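Local coordinates for protein putative leucoanthocyanidin reductase 1 (Vitis vinifera, PDB 3I6I) that catalyses the NADPH-dependent reduction of leucoanthocyanidins to flavan-3-ols such as catechin, a step of flavonoid biosynthesis, at residues 94-99 and 138-143; 70-75 and 102-107; 11-16 and 86-91. One frame throughout, in Å; residues are numbered along the deposited sequence. Where two conformers were deposited one is given.

Interaction 1. Residues 94-99 and 138-143; sequences ESILDQ and REKRRV. With NDP (NADPH dihydro-nicotinamide-adenine-dinucleotide phosphate), chain B.
Beside the NADPH pocket, I96 and L97 in the loop after strand 86-89 rest on E139, K140 and V143 of helix 133-149. I96 uses both branches. Its CG2 lies 4.0 Å from CG2 of V143, while CD1 reaches to 3.9 Å from CE of K140; a branched apolar residue suits this buried place between a valine and the methylenes of a lysine. L97, more exposed, crosses E139 at about a right angle, with L97 CG 3.9 Å from E139 CD. The glutamate still finds polar company, because a water donates to its OE1 at 3.0 Å, accepts from L97 N and also reaches E94 O. K140 stays extended beyond CG, with CG anti to the carbonyl carbon (chi1 -68°), and this carries its amine past I96 to the cofactor. There NZ grips both hydroxyls of the nicotinamide ribose, O3D at 2.8 Å and O2D at 3.1 Å. On the loop side, Q99 NE2 turns back to I96 O at 3.0 Å, meeting it on a lone pair in the carbonyl plane, while Q99 OE1 accepts from S89 and from the backbone of S118. D98 OD2 receives the adenine amine N6A at 3.3 Å. A helix-borne lysine holds the ribose hydroxyls as in the short-chain dehydrogenase/reductases, to whose atypical, PCBER-like branch this Rossmann-fold protein belongs.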
loop_
_atom_site.group_PDB
_atom_site.type_symbol
_atom_site.label_atom_id
_atom_site.label_comp_id
_atom_site.label_asym_id
_atom_site.label_seq_id
_atom_site.Cartn_x
_atom_site.Cartn_y
_atom_site.Cartn_z
ATOM N N GLU A 94 -12.043 -2.489 -3.305
ATOM C CA GLU A 94 -13.488 -2.428 -3.448
ATOM C C GLU A 94 -14.124 -1.196 -2.783
ATOM O O GLU A 94 -15.242 -0.845 -3.116
ATOM C CB GLU A 94 -14.152 -3.734 -2.920
ATOM C CG GLU A 94 -14.268 -3.898 -1.371
ATOM C CD GLU A 94 -12.914 -3.900 -0.621
ATOM O OE1 GLU A 94 -11.965 -4.615 -1.043
ATOM O OE2 GLU A 94 -12.794 -3.170 0.398
ATOM N N SER A 95 -13.414 -0.538 -1.863
ATOM C CA SER A 95 -13.972 0.556 -1.060
ATOM C C SER A 95 -13.356 1.919 -1.320
ATOM O O SER A 95 -13.524 2.835 -0.515
ATOM C CB SER A 95 -13.814 0.218 0.442
ATOM O OG SER A 95 -14.343 -1.061 0.735
ATOM N N ILE A 96 -12.643 2.089 -2.433
ATOM C CA ILE A 96 -11.947 3.361 -2.668
ATOM C C ILE A 96 -12.929 4.583 -2.652
ATOM O O ILE A 96 -12.634 5.610 -2.039
ATOM C CB ILE A 96 -11.147 3.324 -3.991
ATOM C CG1 ILE A 96 -10.048 2.264 -3.912
ATOM C CG2 ILE A 96 -10.557 4.715 -4.290
ATOM C CD1 ILE A 96 -9.140 2.390 -2.681
ATOM N N LEU A 97 -14.066 4.486 -3.308
ATOM C CA LEU A 97 -15.011 5.648 -3.336
ATOM C C LEU A 97 -15.771 5.880 -1.998
ATOM O O LEU A 97 -16.371 6.942 -1.790
ATOM C CB LEU A 97 -15.952 5.531 -4.495
ATOM C CG LEU A 97 -15.365 5.547 -5.882
ATOM C CD1 LEU A 97 -16.481 5.439 -6.901
ATOM C CD2 LEU A 97 -14.499 6.755 -6.089
ATOM N N ASP A 98 -15.667 4.937 -1.058
ATOM C CA ASP A 98 -16.147 5.159 0.318
ATOM C C ASP A 98 -15.377 6.312 0.958
ATOM O O ASP A 98 -15.799 6.897 1.964
ATOM C CB ASP A 98 -15.966 3.908 1.202
ATOM C CG ASP A 98 -16.917 2.746 0.847
ATOM O OD1 ASP A 98 -17.898 2.946 0.100
ATOM O OD2 ASP A 98 -16.673 1.623 1.368
ATOM N N GLN A 99 -14.218 6.640 0.387
ATOM C CA GLN A 99 -13.419 7.735 0.896
ATOM C C GLN A 99 -14.016 9.121 0.586
ATOM O O GLN A 99 -13.608 10.109 1.197
ATOM C CB GLN A 99 -12.002 7.651 0.338
ATOM C CG GLN A 99 -11.228 6.478 0.885
ATOM C CD GLN A 99 -9.875 6.334 0.257
ATOM O OE1 GLN A 99 -8.831 6.491 0.927
ATOM N NE2 GLN A 99 -9.869 6.083 -1.046
ATOM N N ARG A 138 -8.740 4.970 -11.818
ATOM C CA ARG A 138 -9.746 6.025 -11.979
ATOM C C ARG A 138 -10.365 6.454 -10.667
ATOM O O ARG A 138 -10.524 7.664 -10.443
ATOM C CB ARG A 138 -10.830 5.687 -12.986
ATOM C CG ARG A 138 -10.421 5.750 -14.426
ATOM C CD ARG A 138 -11.691 5.766 -15.328
ATOM N NE ARG A 138 -12.313 4.462 -15.277
ATOM C CZ ARG A 138 -12.015 3.423 -16.052
ATOM N NH1 ARG A 138 -11.154 3.514 -17.037
ATOM N NH2 ARG A 138 -12.636 2.269 -15.848
ATOM N N GLU A 139 -10.722 5.492 -9.807
ATOM C CA GLU A 139 -11.301 5.802 -8.493
ATOM C C GLU A 139 -10.272 6.497 -7.583
ATOM O O GLU A 139 -10.609 7.474 -6.911
ATOM C CB GLU A 139 -11.822 4.542 -7.852
ATOM C CG GLU A 139 -13.032 3.991 -8.629
ATOM C CD GLU A 139 -13.682 2.789 -7.993
ATOM O OE1 GLU A 139 -13.172 2.262 -6.966
ATOM O OE2 GLU A 139 -14.727 2.366 -8.530
ATOM N N LYS A 140 -9.027 5.994 -7.567
ATOM C CA LYS A 140 -7.973 6.634 -6.770
ATOM C C LYS A 140 -7.664 8.061 -7.245
ATOM O O LYS A 140 -7.460 8.976 -6.419
ATOM C CB LYS A 140 -6.737 5.746 -6.702
ATOM C CG LYS A 140 -6.951 4.455 -5.900
ATOM C CD LYS A 140 -5.658 3.681 -5.675
ATOM C CE LYS A 140 -5.916 2.433 -4.822
ATOM N NZ LYS A 140 -4.627 1.900 -4.255
ATOM N N ARG A 141 -7.675 8.284 -8.551
ATOM C CA ARG A 141 -7.431 9.598 -9.136
ATOM C C ARG A 141 -8.547 10.567 -8.774
ATOM O O ARG A 141 -8.281 11.739 -8.514
ATOM C CB ARG A 141 -7.365 9.512 -10.655
ATOM C CG ARG A 141 -6.109 8.832 -11.173
ATOM C CD ARG A 141 -6.234 8.634 -12.631
ATOM N NE ARG A 141 -5.170 7.816 -13.181
ATOM C CZ ARG A 141 -5.221 7.201 -14.353
ATOM N NH1 ARG A 141 -6.257 7.349 -15.149
ATOM N NH2 ARG A 141 -4.206 6.473 -14.751
ATOM N N ARG A 142 -9.772 10.053 -8.762
ATOM C CA ARG A 142 -10.960 10.847 -8.405
ATOM C C ARG A 142 -10.850 11.263 -6.933
ATOM O O ARG A 142 -11.117 12.410 -6.570
ATOM C CB ARG A 142 -12.232 10.044 -8.710
ATOM C CG ARG A 142 -13.507 10.880 -8.791
ATOM C CD ARG A 142 -14.240 10.861 -7.554
ATOM N NE ARG A 142 -15.590 11.448 -7.690
ATOM C CZ ARG A 142 -15.917 12.732 -7.474
ATOM N NH1 ARG A 142 -14.995 13.666 -7.171
ATOM N NH2 ARG A 142 -17.196 13.085 -7.585
ATOM N N VAL A 143 -10.421 10.372 -6.068
ATOM C CA VAL A 143 -10.198 10.721 -4.682
ATOM C C VAL A 143 -9.088 11.790 -4.554
ATOM O O VAL A 143 -9.259 12.753 -3.819
ATOM C CB VAL A 143 -9.911 9.527 -3.822
ATOM C CG1 VAL A 143 -9.412 9.920 -2.435
ATOM C CG2 VAL A 143 -11.175 8.610 -3.755
HETATM P PA NDP B . -7.995 -4.954 2.995
HETATM O O1A NDP B . -9.224 -5.458 2.279
HETATM O O2A NDP B . -6.917 -6.064 3.544
HETATM O O5B NDP B . -8.295 -4.018 4.269
HETATM C C5B NDP B . -9.234 -2.993 4.171
HETATM C C4B NDP B . -9.529 -2.401 5.495
HETATM O O4B NDP B . -10.486 -1.325 5.152
HETATM C C3B NDP B . -10.282 -3.382 6.431
HETATM O O3B NDP B . -9.935 -3.164 7.825
HETATM C C2B NDP B . -11.748 -3.023 6.199
HETATM O O2B NDP B . -12.515 -3.334 7.362
HETATM C C1B NDP B . -11.628 -1.506 6.074
HETATM N N9A NDP B . -12.767 -0.816 5.470
HETATM C C8A NDP B . -13.235 -1.023 4.240
HETATM N N7A NDP B . -14.257 -0.193 4.019
HETATM C C5A NDP B . -14.429 0.560 5.110
HETATM C C6A NDP B . -15.327 1.574 5.451
HETATM N N6A NDP B . -16.251 1.984 4.579
HETATM N N1A NDP B . -15.238 2.138 6.672
HETATM C C2A NDP B . -14.298 1.747 7.531
HETATM N N3A NDP B . -13.410 0.789 7.237
HETATM C C4A NDP B . -13.472 0.176 6.033
HETATM O O3 NDP B . -7.205 -4.000 1.982
HETATM P PN NDP B . -5.642 -4.038 1.498
HETATM O O1N NDP B . -4.589 -3.980 2.539
HETATM O O2N NDP B . -5.610 -5.221 0.461
HETATM O O5D NDP B . -5.674 -2.697 0.545
HETATM C C5D NDP B . -5.407 -1.407 1.114
HETATM C C4D NDP B . -4.819 -0.519 0.053
HETATM O O4D NDP B . -3.500 -1.086 -0.178
HETATM C C3D NDP B . -5.542 -0.518 -1.271
HETATM O O3D NDP B . -5.421 0.778 -1.849
HETATM C C2D NDP B . -4.721 -1.494 -2.093
HETATM O O2D NDP B . -4.777 -1.074 -3.442
HETATM C C1D NDP B . -3.302 -1.274 -1.573
HETATM N N1N NDP B . -2.412 -2.491 -1.566
HETATM C C2N NDP B . -1.061 -2.423 -1.986
HETATM C C3N NDP B . -0.407 -3.534 -2.317
HETATM C C7N NDP B . 1.071 -3.449 -2.743
HETATM O O7N NDP B . 1.671 -2.368 -2.738
HETATM N N7N NDP B . 1.666 -4.596 -3.027
HETATM C C4N NDP B . -1.133 -4.887 -2.258
HETATM C C5N NDP B . -2.301 -4.840 -1.279
HETATM C C6N NDP B . -2.842 -3.682 -0.923
HETATM P P2B NDP B . -13.653 -4.564 7.258
HETATM O O1X NDP B . -12.960 -5.869 7.095
HETATM O O2X NDP B . -14.513 -4.371 8.581
HETATM O O3X NDP B . -14.568 -4.211 6.016
HETATM O O HOH W 1 -15.140 2.029 -4.673
#

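Interaction 2. Residues 70-75 and 102-107; sequences NEQEAM and LVKAMK
Q72 and M75 on helix 72-81 meet L102, K104 and A105 on helix 99-109, and the smallest residue, A105, sets how near the two helices come. The CA atoms of Q72 and A105 are 5.3 Å apart, a closeness that suits a side chain of one methyl group.

The apolar contacts form the inner part. A105 CB faces M75 CB at 3.7 Å. Deeper in, M75 CG touches L102 CD1 at 4.1 Å; the methionine chain then bends at chi2 and chi3, which turns its end away from the neighbouring helix. L102 also packs on F115 of strand 114-116, tying this helix pair to the sheet.

The outer contacts combine aliphatic and polar groups. The methyl of A105 packs against a backbone carbonyl, with A105 CB 3.6 Å from Q72 O. In Q72 itself CG lies opposite the backbone N (chi1 -171°), and the extended chain beyond it carries the amide across to helix 99-109. Its CG passes 3.9 Å from A105 CB, and the amide ends over the first methylene of K104, with Q72 OE1 3.5 Å from K104 CB. The polar tie of Q72 stays on its own helix, where NE2 donates to E76. An alanine here would take away CG over A105 and the amide over K104, which would probably uncover that edge and leave E76 without the bond from NE2.

Just before helix 72-81, N70 accepts from the adenine amine of NADPH through OD1.

Since neither backbone nor side chains exchange a hydrogen bond between residues 70-75 and 102-107, the contact there rests on van der Waals fit, while the amide nitrogen of Q72 is bonded to E76 on its own helix.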
loop_
_atom_site.group_PDB
_atom_site.type_symbol
_atom_site.label_atom_id
_atom_site.label_comp_id
_atom_site.label_asym_id
_atom_site.label_seq_id
_atom_site.Cartn_x
_atom_site.Cartn_y
_atom_site.Cartn_z
ATOM N N ASN A 70 -17.777 5.912 4.932
ATOM C CA ASN A 70 -18.810 6.404 3.984
ATOM C C ASN A 70 -19.984 7.197 4.633
ATOM O O ASN A 70 -20.917 7.644 3.948
ATOM C CB ASN A 70 -19.384 5.230 3.173
ATOM C CG ASN A 70 -19.784 4.062 4.057
ATOM O OD1 ASN A 70 -18.953 3.432 4.704
ATOM N ND2 ASN A 70 -21.023 3.802 4.105
ATOM N N GLU A 71 -19.938 7.346 5.955
ATOM C CA GLU A 71 -20.981 8.027 6.709
ATOM C C GLU A 71 -20.450 9.389 7.112
ATOM O O GLU A 71 -19.750 9.495 8.115
ATOM C CB GLU A 71 -21.281 7.227 7.970
ATOM C CG GLU A 71 -21.959 5.915 7.692
ATOM C CD GLU A 71 -22.241 5.138 8.965
ATOM O OE1 GLU A 71 -21.323 4.977 9.821
ATOM O OE2 GLU A 71 -23.385 4.689 9.101
ATOM N N GLN A 72 -20.735 10.410 6.314
ATOM C CA GLN A 72 -20.069 11.725 6.489
ATOM C C GLN A 72 -20.308 12.339 7.860
ATOM O O GLN A 72 -19.334 12.707 8.556
ATOM C CB GLN A 72 -20.510 12.709 5.409
ATOM C CG GLN A 72 -19.704 14.021 5.404
ATOM C CD GLN A 72 -20.203 15.057 4.416
ATOM O OE1 GLN A 72 -20.703 14.726 3.354
ATOM N NE2 GLN A 72 -20.021 16.329 4.756
ATOM N N GLU A 73 -21.575 12.468 8.248
ATOM C CA GLU A 73 -21.924 13.008 9.574
ATOM C C GLU A 73 -21.215 12.253 10.726
ATOM O O GLU A 73 -20.688 12.883 11.638
ATOM C CB GLU A 73 -23.443 13.051 9.788
ATOM C CG GLU A 73 -23.891 13.257 11.241
ATOM C CD GLU A 73 -25.427 13.208 11.458
ATOM O OE1 GLU A 73 -25.847 13.295 12.626
ATOM O OE2 GLU A 73 -26.209 13.088 10.483
ATOM N N ALA A 74 -21.217 10.917 10.680
ATOM C CA ALA A 74 -20.499 10.104 11.675
ATOM C C ALA A 74 -19.014 10.436 11.709
ATOM O O ALA A 74 -18.415 10.551 12.787
ATOM C CB ALA A 74 -20.702 8.581 11.400
ATOM N N MET A 75 -18.400 10.581 10.537
ATOM C CA MET A 75 -16.961 10.869 10.490
ATOM C C MET A 75 -16.662 12.264 11.015
ATOM O O MET A 75 -15.636 12.474 11.685
ATOM C CB MET A 75 -16.389 10.730 9.086
ATOM C CG MET A 75 -16.388 9.326 8.535
ATOM S SD MET A 75 -15.540 8.151 9.639
ATOM C CE MET A 75 -16.934 7.266 10.316
ATOM N N LEU A 102 -15.599 10.598 3.590
ATOM C CA LEU A 102 -14.530 10.945 4.518
ATOM C C LEU A 102 -13.835 12.256 4.163
ATOM O O LEU A 102 -13.545 13.062 5.062
ATOM C CB LEU A 102 -13.472 9.830 4.601
ATOM C CG LEU A 102 -12.303 10.004 5.557
ATOM C CD1 LEU A 102 -12.717 10.254 6.999
ATOM C CD2 LEU A 102 -11.322 8.774 5.436
ATOM N N VAL A 103 -13.547 12.454 2.877
ATOM C CA VAL A 103 -12.952 13.709 2.387
ATOM C C VAL A 103 -13.909 14.874 2.660
ATOM O O VAL A 103 -13.500 15.895 3.198
ATOM C CB VAL A 103 -12.543 13.620 0.890
ATOM C CG1 VAL A 103 -12.071 14.996 0.344
ATOM C CG2 VAL A 103 -11.459 12.540 0.672
ATOM N N LYS A 104 -15.198 14.731 2.330
ATOM C CA LYS A 104 -16.164 15.805 2.624
ATOM C C LYS A 104 -16.202 16.130 4.130
ATOM O O LYS A 104 -16.318 17.302 4.539
ATOM C CB LYS A 104 -17.547 15.434 2.082
ATOM C CG LYS A 104 -17.592 15.359 0.549
ATOM C CD LYS A 104 -19.014 15.494 -0.000
ATOM C CE LYS A 104 -19.543 16.948 0.052
ATOM N NZ LYS A 104 -18.622 17.993 -0.588
ATOM N N ALA A 105 -16.082 15.098 4.966
ATOM C CA ALA A 105 -16.090 15.250 6.424
ATOM C C ALA A 105 -14.863 16.006 6.902
ATOM O O ALA A 105 -14.975 16.943 7.731
ATOM C CB ALA A 105 -16.208 13.898 7.122
ATOM N N MET A 106 -13.704 15.641 6.371
ATOM C CA MET A 106 -12.473 16.358 6.703
ATOM C C MET A 106 -12.529 17.815 6.263
ATOM O O MET A 106 -12.069 18.713 6.986
ATOM C CB MET A 106 -11.255 15.673 6.101
ATOM C CG MET A 106 -10.929 14.381 6.775
ATOM S SD MET A 106 -9.463 13.519 6.145
ATOM C CE MET A 106 -9.921 13.214 4.456
ATOM N N LYS A 107 -13.079 18.061 5.087
ATOM C CA LYS A 107 -13.239 19.431 4.613
ATOM C C LYS A 107 -14.159 20.230 5.531
ATOM O O LYS A 107 -13.867 21.387 5.844
ATOM C CB LYS A 107 -13.791 19.455 3.199
ATOM C CG LYS A 107 -13.841 20.842 2.564
ATOM C CD LYS A 107 -14.579 20.809 1.222
ATOM C CE LYS A 107 -14.723 22.220 0.652
ATOM N NZ LYS A 107 -15.526 22.280 -0.609
#

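Interaction 3. Residues 11-16 and 86-91; sequences GRVLIA and IVVSTV. With NDP (NADPH dihydro-nicotinamide-adenine-dinucleotide phosphate), chain B.
V13 and I86 are paired in the centre of the parallel sheet, where strand 13-16 runs alongside strand 86-89 at 16°. From its CB, V13 sends two methyls over the neighbouring strand. CB itself sits 4.2 Å from I86 O; CG1, anti to the backbone N (chi1 -178°), comes to 3.9 Å from I86 O and also touches V88 CG2, and CG2 approaches I86 CB. Beta-branched residues suit such strands, for their methyls fill the gap between neighbours without bending away. V13, I15, I86 and V88 share one face, where helix 21-32 packs on V13, I15 and V88; L14 and V87 on the other face meet helix 72-81.

The backbones zip the strands together in the alternating pattern of a parallel ladder. I86 N donates to R12 O, L14 N to I86 O, V88 N to L14 O and A16 N to V88 O, and T90 N closes the series at A16 O at 2.8 Å. Beyond this bond the chain opens toward NADPH: T90 O lies 3.2 Å from C5D of the nicotinamide ribose, and V91 CB packs at 3.7 Å on O4B of the adenine ribose. Mostly straight backbone bonds flanked by apolar side chains thus probably give the cofactor a firm floor at the carboxyl ends of the central strands, where a Rossmann fold binds its dinucleotide.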
loop_
_atom_site.group_PDB
_atom_site.type_symbol
_atom_site.label_atom_id
_atom_site.label_comp_id
_atom_site.label_asym_id
_atom_site.label_seq_id
_atom_site.Cartn_x
_atom_site.Cartn_y
_atom_site.Cartn_z
ATOM N N GLY A 11 0.227 14.821 18.019
ATOM C CA GLY A 11 -0.588 14.635 16.766
ATOM C C GLY A 11 -1.389 13.325 16.752
ATOM O O GLY A 11 -0.839 12.251 16.509
ATOM N N ARG A 12 -2.696 13.425 16.963
ATOM C CA ARG A 12 -3.581 12.243 17.019
ATOM C C ARG A 12 -3.912 11.665 15.640
ATOM O O ARG A 12 -4.342 12.369 14.713
ATOM C CB ARG A 12 -4.874 12.585 17.766
ATOM C CG ARG A 12 -4.649 12.946 19.184
ATOM C CD ARG A 12 -5.959 13.251 19.861
ATOM N NE ARG A 12 -5.764 13.608 21.250
ATOM C CZ ARG A 12 -6.746 13.761 22.124
ATOM N NH1 ARG A 12 -8.014 13.608 21.751
ATOM N NH2 ARG A 12 -6.459 14.076 23.372
ATOM N N VAL A 13 -3.654 10.367 15.494
ATOM C CA VAL A 13 -3.785 9.672 14.206
ATOM C C VAL A 13 -5.030 8.804 14.228
ATOM O O VAL A 13 -5.231 8.059 15.195
ATOM C CB VAL A 13 -2.581 8.729 13.928
ATOM C CG1 VAL A 13 -2.743 8.054 12.547
ATOM C CG2 VAL A 13 -1.262 9.473 14.034
ATOM N N LEU A 14 -5.860 8.937 13.194
ATOM C CA LEU A 14 -6.993 8.031 12.942
ATOM C C LEU A 14 -6.665 7.182 11.726
ATOM O O LEU A 14 -6.398 7.715 10.619
ATOM C CB LEU A 14 -8.284 8.814 12.655
ATOM C CG LEU A 14 -9.531 7.987 12.339
ATOM C CD1 LEU A 14 -10.012 7.094 13.539
ATOM C CD2 LEU A 14 -10.677 8.869 11.837
ATOM N N ILE A 15 -6.711 5.873 11.903
ATOM C CA ILE A 15 -6.497 4.921 10.801
ATOM C C ILE A 15 -7.795 4.181 10.507
ATOM O O ILE A 15 -8.397 3.574 11.400
ATOM C CB ILE A 15 -5.386 3.913 11.179
ATOM C CG1 ILE A 15 -4.110 4.684 11.564
ATOM C CG2 ILE A 15 -5.147 2.884 10.046
ATOM C CD1 ILE A 15 -2.939 3.859 11.792
ATOM N N ALA A 16 -8.206 4.233 9.253
ATOM C CA ALA A 16 -9.324 3.455 8.761
ATOM C C ALA A 16 -8.760 2.305 7.958
ATOM O O ALA A 16 -7.906 2.504 7.104
ATOM C CB ALA A 16 -10.236 4.305 7.884
ATOM N N ILE A 86 -4.361 13.716 12.021
ATOM C CA ILE A 86 -3.787 12.970 10.924
ATOM C C ILE A 86 -4.726 11.814 10.580
ATOM O O ILE A 86 -5.065 11.028 11.459
ATOM C CB ILE A 86 -2.414 12.409 11.334
ATOM C CG1 ILE A 86 -1.398 13.548 11.553
ATOM C CG2 ILE A 86 -1.880 11.415 10.275
ATOM C CD1 ILE A 86 -0.175 13.160 12.321
ATOM N N VAL A 87 -5.161 11.710 9.330
ATOM C CA VAL A 87 -6.076 10.612 8.937
ATOM C C VAL A 87 -5.338 9.745 7.925
ATOM O O VAL A 87 -4.810 10.254 6.944
ATOM C CB VAL A 87 -7.379 11.100 8.343
ATOM C CG1 VAL A 87 -8.279 9.887 7.877
ATOM C CG2 VAL A 87 -8.148 12.022 9.349
ATOM N N VAL A 88 -5.280 8.456 8.185
ATOM C CA VAL A 88 -4.674 7.493 7.257
ATOM C C VAL A 88 -5.727 6.461 6.845
ATOM O O VAL A 88 -6.269 5.777 7.711
ATOM C CB VAL A 88 -3.452 6.760 7.868
ATOM C CG1 VAL A 88 -2.884 5.778 6.867
ATOM C CG2 VAL A 88 -2.342 7.743 8.342
ATOM N N SER A 89 -6.024 6.363 5.549
ATOM C CA SER A 89 -6.956 5.394 5.025
ATOM C C SER A 89 -6.210 4.282 4.320
ATOM O O SER A 89 -5.426 4.533 3.398
ATOM C CB SER A 89 -7.912 6.044 4.047
ATOM O OG SER A 89 -8.721 5.089 3.401
ATOM N N THR A 90 -6.470 3.052 4.764
ATOM C CA THR A 90 -5.896 1.830 4.137
ATOM C C THR A 90 -7.029 0.903 3.698
ATOM O O THR A 90 -6.898 -0.337 3.683
ATOM C CB THR A 90 -4.931 1.103 5.123
ATOM O OG1 THR A 90 -5.637 0.687 6.294
ATOM C CG2 THR A 90 -3.723 2.016 5.556
ATOM N N VAL A 91 -8.138 1.481 3.272
ATOM C CA VAL A 91 -9.280 0.659 2.841
ATOM C C VAL A 91 -8.979 -0.087 1.551
ATOM O O VAL A 91 -8.134 0.342 0.737
ATOM C CB VAL A 91 -10.626 1.496 2.706
ATOM C CG1 VAL A 91 -10.940 2.217 4.013
ATOM C CG2 VAL A 91 -10.605 2.480 1.522
HETATM P PA NDP B . -7.995 -4.954 2.995
HETATM O O1A NDP B . -9.224 -5.458 2.279
HETATM O O2A NDP B . -6.917 -6.064 3.544
HETATM O O5B NDP B . -8.295 -4.018 4.269
HETATM C C5B NDP B . -9.234 -2.993 4.171
HETATM C C4B NDP B . -9.529 -2.401 5.495
HETATM O O4B NDP B . -10.486 -1.325 5.152
HETATM C C3B NDP B . -10.282 -3.382 6.431
HETATM O O3B NDP B . -9.935 -3.164 7.825
HETATM C C2B NDP B . -11.748 -3.023 6.199
HETATM O O2B NDP B . -12.515 -3.334 7.362
HETATM C C1B NDP B . -11.628 -1.506 6.074
HETATM N N9A NDP B . -12.767 -0.816 5.470
HETATM C C8A NDP B . -13.235 -1.023 4.240
HETATM N N7A NDP B . -14.257 -0.193 4.019
HETATM C C5A NDP B . -14.429 0.560 5.110
HETATM C C6A NDP B . -15.327 1.574 5.451
HETATM N N6A NDP B . -16.251 1.984 4.579
HETATM N N1A NDP B . -15.238 2.138 6.672
HETATM C C2A NDP B . -14.298 1.747 7.531
HETATM N N3A NDP B . -13.410 0.789 7.237
HETATM C C4A NDP B . -13.472 0.176 6.033
HETATM O O3 NDP B . -7.205 -4.000 1.982
HETATM P PN NDP B . -5.642 -4.038 1.498
HETATM O O1N NDP B . -4.589 -3.980 2.539
HETATM O O2N NDP B . -5.610 -5.221 0.461
HETATM O O5D NDP B . -5.674 -2.697 0.545
HETATM C C5D NDP B . -5.407 -1.407 1.114
HETATM C C4D NDP B . -4.819 -0.519 0.053
HETATM O O4D NDP B . -3.500 -1.086 -0.178
HETATM C C3D NDP B . -5.542 -0.518 -1.271
HETATM O O3D NDP B . -5.421 0.778 -1.849
HETATM C C2D NDP B . -4.721 -1.494 -2.093
HETATM O O2D NDP B . -4.777 -1.074 -3.442
HETATM C C1D NDP B . -3.302 -1.274 -1.573
HETATM N N1N NDP B . -2.412 -2.491 -1.566
HETATM C C2N NDP B . -1.061 -2.423 -1.986
HETATM C C3N NDP B . -0.407 -3.534 -2.317
HETATM C C7N NDP B . 1.071 -3.449 -2.743
HETATM O O7N NDP B . 1.671 -2.368 -2.738
HETATM N N7N NDP B . 1.666 -4.596 -3.027
HETATM C C4N NDP B . -1.133 -4.887 -2.258
HETATM C C5N NDP B . -2.301 -4.840 -1.279
HETATM C C6N NDP B . -2.842 -3.682 -0.923
HETATM P P2B NDP B . -13.653 -4.564 7.258
HETATM O O1X NDP B . -12.960 -5.869 7.095
HETATM O O2X NDP B . -14.513 -4.371 8.581
HETATM O O3X NDP B . -14.568 -4.211 6.016
#

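Overall arrangement
The three contacts form one continuous patch of the Rossmann domain, their centres lying 14 Å (1 and 2), 16 Å (1 and 3) and 13 Å (2 and 3) apart. Along the chain the segments of interactions 2 and 3 alternate, as do those of 1 and 2, while interaction 3, between two central strands of the five-stranded parallel sheet, closes before interaction 1 opens. Interaction 2 covers one face of that sheet, where M106 and L102 rest on V87; its helix 99-109 follows directly on the 94-99 loop of interaction 1. Q99 and S89 link interactions 1 and 3, while D98 packs against N70. Interactions 1 and 3 touch NADPH and N70 bonds its adenine, so together they shape the cofactor pocket.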